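Local coordinates for protein globin (Chloroflexus aurantiacus, PDB 5D1V) that binds heme and, as a group II truncated hemoglobin, probably binds and carries oxygen at the heme iron, at residues Val20-Ala25 and Leu93-Glu98. Sequence-based numbering, arbitrary orientation.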
ATOM      1  N   VAL A  20       7.647   3.657 -16.222  1.00 14.55           N
ATOM      2  CA  VAL A  20       8.186   4.993 -15.926  1.00  8.79           C
ATOM      3  C   VAL A  20       7.200   6.066 -16.384  1.00 13.17           C
ATOM      4  O   VAL A  20       7.062   7.081 -15.711  1.00 10.85           O
ATOM      5  CB  VAL A  20       9.576   5.192 -16.571  1.00 14.91           C
ATOM      6  CG1 VAL A  20      10.043   6.617 -16.415  1.00 20.48           C
ATOM      7  CG2 VAL A  20      10.585   4.241 -15.951  1.00 12.34           C
ATOM      8  N   ASP A  21       6.508   5.842 -17.499  1.00 14.19           N
ATOM      9  CA  ASP A  21       5.474   6.780 -17.940  1.00 12.46           C
ATOM     10  C   ASP A  21       4.410   6.953 -16.839  1.00 16.24           C
ATOM     11  O   ASP A  21       3.970   8.063 -16.549  1.00 12.45           O
ATOM     12  CB  ASP A  21       4.777   6.325 -19.233  1.00 15.84           C
ATOM     13  CG  ASP A  21       5.615   6.548 -20.499  1.00 18.89           C
ATOM     14  OD1 ASP A  21       6.725   7.111 -20.442  1.00 20.79           O
ATOM     15  OD2 ASP A  21       5.124   6.157 -21.569  1.00 20.90           O
ATOM     16  N   ILE A  22       3.977   5.853 -16.249  1.00 13.89           N
ATOM     17  CA  ILE A  22       2.882   5.896 -15.288  1.00 12.62           C
ATOM     18  C   ILE A  22       3.383   6.573 -14.009  1.00 13.70           C
ATOM     19  O   ILE A  22       2.701   7.402 -13.390  1.00 13.12           O
ATOM     20  CB  ILE A  22       2.338   4.490 -15.043  1.00 12.06           C
ATOM     21  CG1 ILE A  22       1.608   4.002 -16.292  1.00 15.83           C
ATOM     22  CG2 ILE A  22       1.356   4.479 -13.871  1.00 13.95           C
ATOM     23  CD1 ILE A  22       1.310   2.499 -16.258  1.00 24.67           C
ATOM     24  N   PHE A  23       4.600   6.213 -13.624  1.00 10.56           N
ATOM     25  CA  PHE A  23       5.213   6.736 -12.412  1.00  9.32           C
ATOM     26  C   PHE A  23       5.356   8.254 -12.557  1.00 12.96           C
ATOM     27  O   PHE A  23       4.929   8.996 -11.685  1.00 13.10           O
ATOM     28  CB  PHE A  23       6.557   6.066 -12.157  1.00 11.00           C
ATOM     29  CG  PHE A  23       7.334   6.683 -11.041  1.00 14.01           C
ATOM     30  CD1 PHE A  23       6.961   6.452  -9.733  1.00 13.44           C
ATOM     31  CD2 PHE A  23       8.424   7.494 -11.289  1.00 17.82           C
ATOM     32  CE1 PHE A  23       7.658   6.999  -8.690  1.00 10.92           C
ATOM     33  CE2 PHE A  23       9.136   8.065 -10.228  1.00 12.56           C
ATOM     34  CZ  PHE A  23       8.736   7.813  -8.932  1.00  9.78           C
ATOM     35  N   TYR A  24       5.924   8.711 -13.670  1.00 11.00           N
ATOM     36  CA  TYR A  24       6.180  10.137 -13.831  1.00 13.64           C
ATOM     37  C   TYR A  24       4.891  10.950 -13.950  1.00 13.60           C
ATOM     38  O   TYR A  24       4.831  12.088 -13.479  1.00 16.94           O
ATOM     39  CB  TYR A  24       7.099  10.372 -15.024  1.00 16.61           C
ATOM     40  CG  TYR A  24       8.517  10.623 -14.561  1.00 17.08           C
ATOM     41  CD1 TYR A  24       9.354   9.583 -14.210  1.00 13.69           C
ATOM     42  CD2 TYR A  24       8.996  11.910 -14.438  1.00 15.70           C
ATOM     43  CE1 TYR A  24      10.633   9.811 -13.751  1.00 15.48           C
ATOM     44  CE2 TYR A  24      10.265  12.158 -13.993  1.00 12.67           C
ATOM     45  CZ  TYR A  24      11.090  11.105 -13.637  1.00 12.66           C
ATOM     46  OH  TYR A  24      12.367  11.363 -13.204  1.00 15.45           O
ATOM     47  N   ALA A  25       3.849  10.364 -14.528  1.00 13.83           N
ATOM     48  CA  ALA A  25       2.564  11.062 -14.606  1.00 17.02           C
ATOM     49  C   ALA A  25       2.055  11.364 -13.201  1.00 14.85           C
ATOM     50  O   ALA A  25       1.534  12.460 -12.922  1.00 14.27           O
ATOM     51  CB  ALA A  25       1.531  10.231 -15.387  1.00 16.21           C
ATOM     52  N   LEU A  93       4.848   1.689  -6.710  1.00 12.95           N
ATOM     53  CA  LEU A  93       4.097   0.450  -6.595  1.00 14.17           C
ATOM     54  C   LEU A  93       2.859   0.462  -7.497  1.00 14.45           C
ATOM     55  O   LEU A  93       2.524  -0.554  -8.112  1.00 13.67           O
ATOM     56  CB  LEU A  93       3.719   0.203  -5.137  1.00 13.13           C
ATOM     57  CG  LEU A  93       4.961   0.009  -4.273  1.00 14.88           C
ATOM     58  CD1 LEU A  93       4.542  -0.357  -2.847  1.00 23.09           C
ATOM     59  CD2 LEU A  93       5.930  -1.014  -4.821  1.00 19.62           C
ATOM     60  N   ALA A  94       2.172   1.595  -7.582  1.00 12.52           N
ATOM     61  CA  ALA A  94       1.018   1.690  -8.470  1.00 13.04           C
ATOM     62  C   ALA A  94       1.444   1.477  -9.914  1.00 12.69           C
ATOM     63  O   ALA A  94       0.746   0.811 -10.685  1.00 14.95           O
ATOM     64  CB  ALA A  94       0.323   3.037  -8.307  1.00 14.26           C
ATOM     65  N   ALA A  95       2.592   2.027 -10.289  1.00 11.60           N
ATOM     66  CA  ALA A  95       3.057   1.910 -11.667  1.00 13.08           C
ATOM     67  C   ALA A  95       3.317   0.431 -12.036  1.00 17.58           C
ATOM     68  O   ALA A  95       2.968   0.010 -13.137  1.00 13.89           O
ATOM     69  CB  ALA A  95       4.302   2.756 -11.879  1.00 10.83           C
ATOM     70  N   LEU A  96       3.924  -0.343 -11.125  1.00 12.48           N
ATOM     71  CA  LEU A  96       4.123  -1.781 -11.349  1.00 13.60           C
ATOM     72  C   LEU A  96       2.814  -2.495 -11.571  1.00 15.56           C
ATOM     73  O   LEU A  96       2.683  -3.334 -12.465  1.00 16.50           O
ATOM     74  CB  LEU A  96       4.822  -2.421 -10.167  1.00 15.67           C
ATOM     75  CG  LEU A  96       6.244  -1.945  -9.901  1.00 13.01           C
ATOM     76  CD1 LEU A  96       6.750  -2.697  -8.669  1.00 14.34           C
ATOM     77  CD2 LEU A  96       7.167  -2.187 -11.107  1.00 14.68           C
ATOM     78  N   ASN A  97       1.838  -2.164 -10.751  1.00 15.28           N
ATOM     79  CA  ASN A  97       0.530  -2.800 -10.887  1.00 20.28           C
ATOM     80  C   ASN A  97      -0.167  -2.412 -12.194  1.00 19.90           C
ATOM     81  O   ASN A  97      -0.662  -3.280 -12.915  1.00 23.73           O
ATOM     82  CB  ASN A  97      -0.325  -2.468  -9.671  1.00 29.54           C
ATOM     83  CG  ASN A  97       0.162  -3.187  -8.409  1.00 56.66           C
ATOM     84  OD1 ASN A  97       1.374  -3.300  -8.161  1.00 61.37           O
ATOM     85  ND2 ASN A  97      -0.780  -3.701  -7.625  1.00 66.05           N
ATOM     86  N   GLU A  98      -0.177  -1.119 -12.526  1.00 17.62           N
ATOM     87  CA  GLU A  98      -0.843  -0.638 -13.728  1.00 17.88           C
ATOM     88  C   GLU A  98      -0.127  -1.040 -15.026  1.00 26.41           C
ATOM     89  O   GLU A  98      -0.782  -1.221 -16.038  1.00 22.11           O
ATOM     90  CB  GLU A  98      -1.002   0.871 -13.653  1.00 18.49           C
ATOM     91  CG  GLU A  98      -1.952   1.273 -12.563  1.00 25.23           C
ATOM     92  CD  GLU A  98      -2.208   2.766 -12.519  1.00 28.56           C
ATOM     93  OE1 GLU A  98      -2.021   3.444 -13.549  1.00 32.43           O
ATOM     94  OE2 GLU A  98      -2.607   3.245 -11.444  1.00 31.60           O
TER
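Ile22, Phe23, Ala95 and Glu98 form a small, mainly apolar helix-helix contact, in which helix 13-28 packs against the C-terminal end of helix 82-98. The two segments run roughly antiparallel, at 140°, with their axes 8.4 Å apart at closest approach. The CA atoms of Phe23 and Ala95 are 5.3 Å apart, a closeness consistent with the small side chain of Ala95 facing helix 13-28 at this point. Ala95 CB meets the helix 13-28 backbone at Phe23 N, 3.9 Å away, flanked by Ile22 CG2 and Phe23 CB. Ile22 reaches across with both branches. Its CG2, anti to the backbone N while CG1 stands beside that N (chi1 -70°), lies 3.8 Å from Ala95 CA, and the CG1 branch carries CD1 to within 3.8 Å of Glu98 CB. The contact belongs to the abbreviated globin fold of the truncated hemoglobins, and it joins an early helix to the one that bears Trp88, a heme-binding residue. The extended Glu98 side chain passes obliquely over Ile22, bringing OE1 to 3.5 Å from Ile22 CG2; OE2 has a weak, long ion pair with Arg26. Were Ile22 cut back to an alanine, the loss of CG2 and CD1 would probably open a gap beside Ala95 and deprive the aliphatic part of Glu98 of its apolar neighbour, setting that side chain freer to turn. Phe23 touches Ala95 through CB, 4.0 Å from Ala95 CB. With CG anti to the backbone N (chi1 172°), its ring meets that of Trp88 edge-to-face, and its side chain also touches His91 and Met92, all on helix 82-98. The nearest atoms of the Phe23 side chain and the heme are about 6 Å apart.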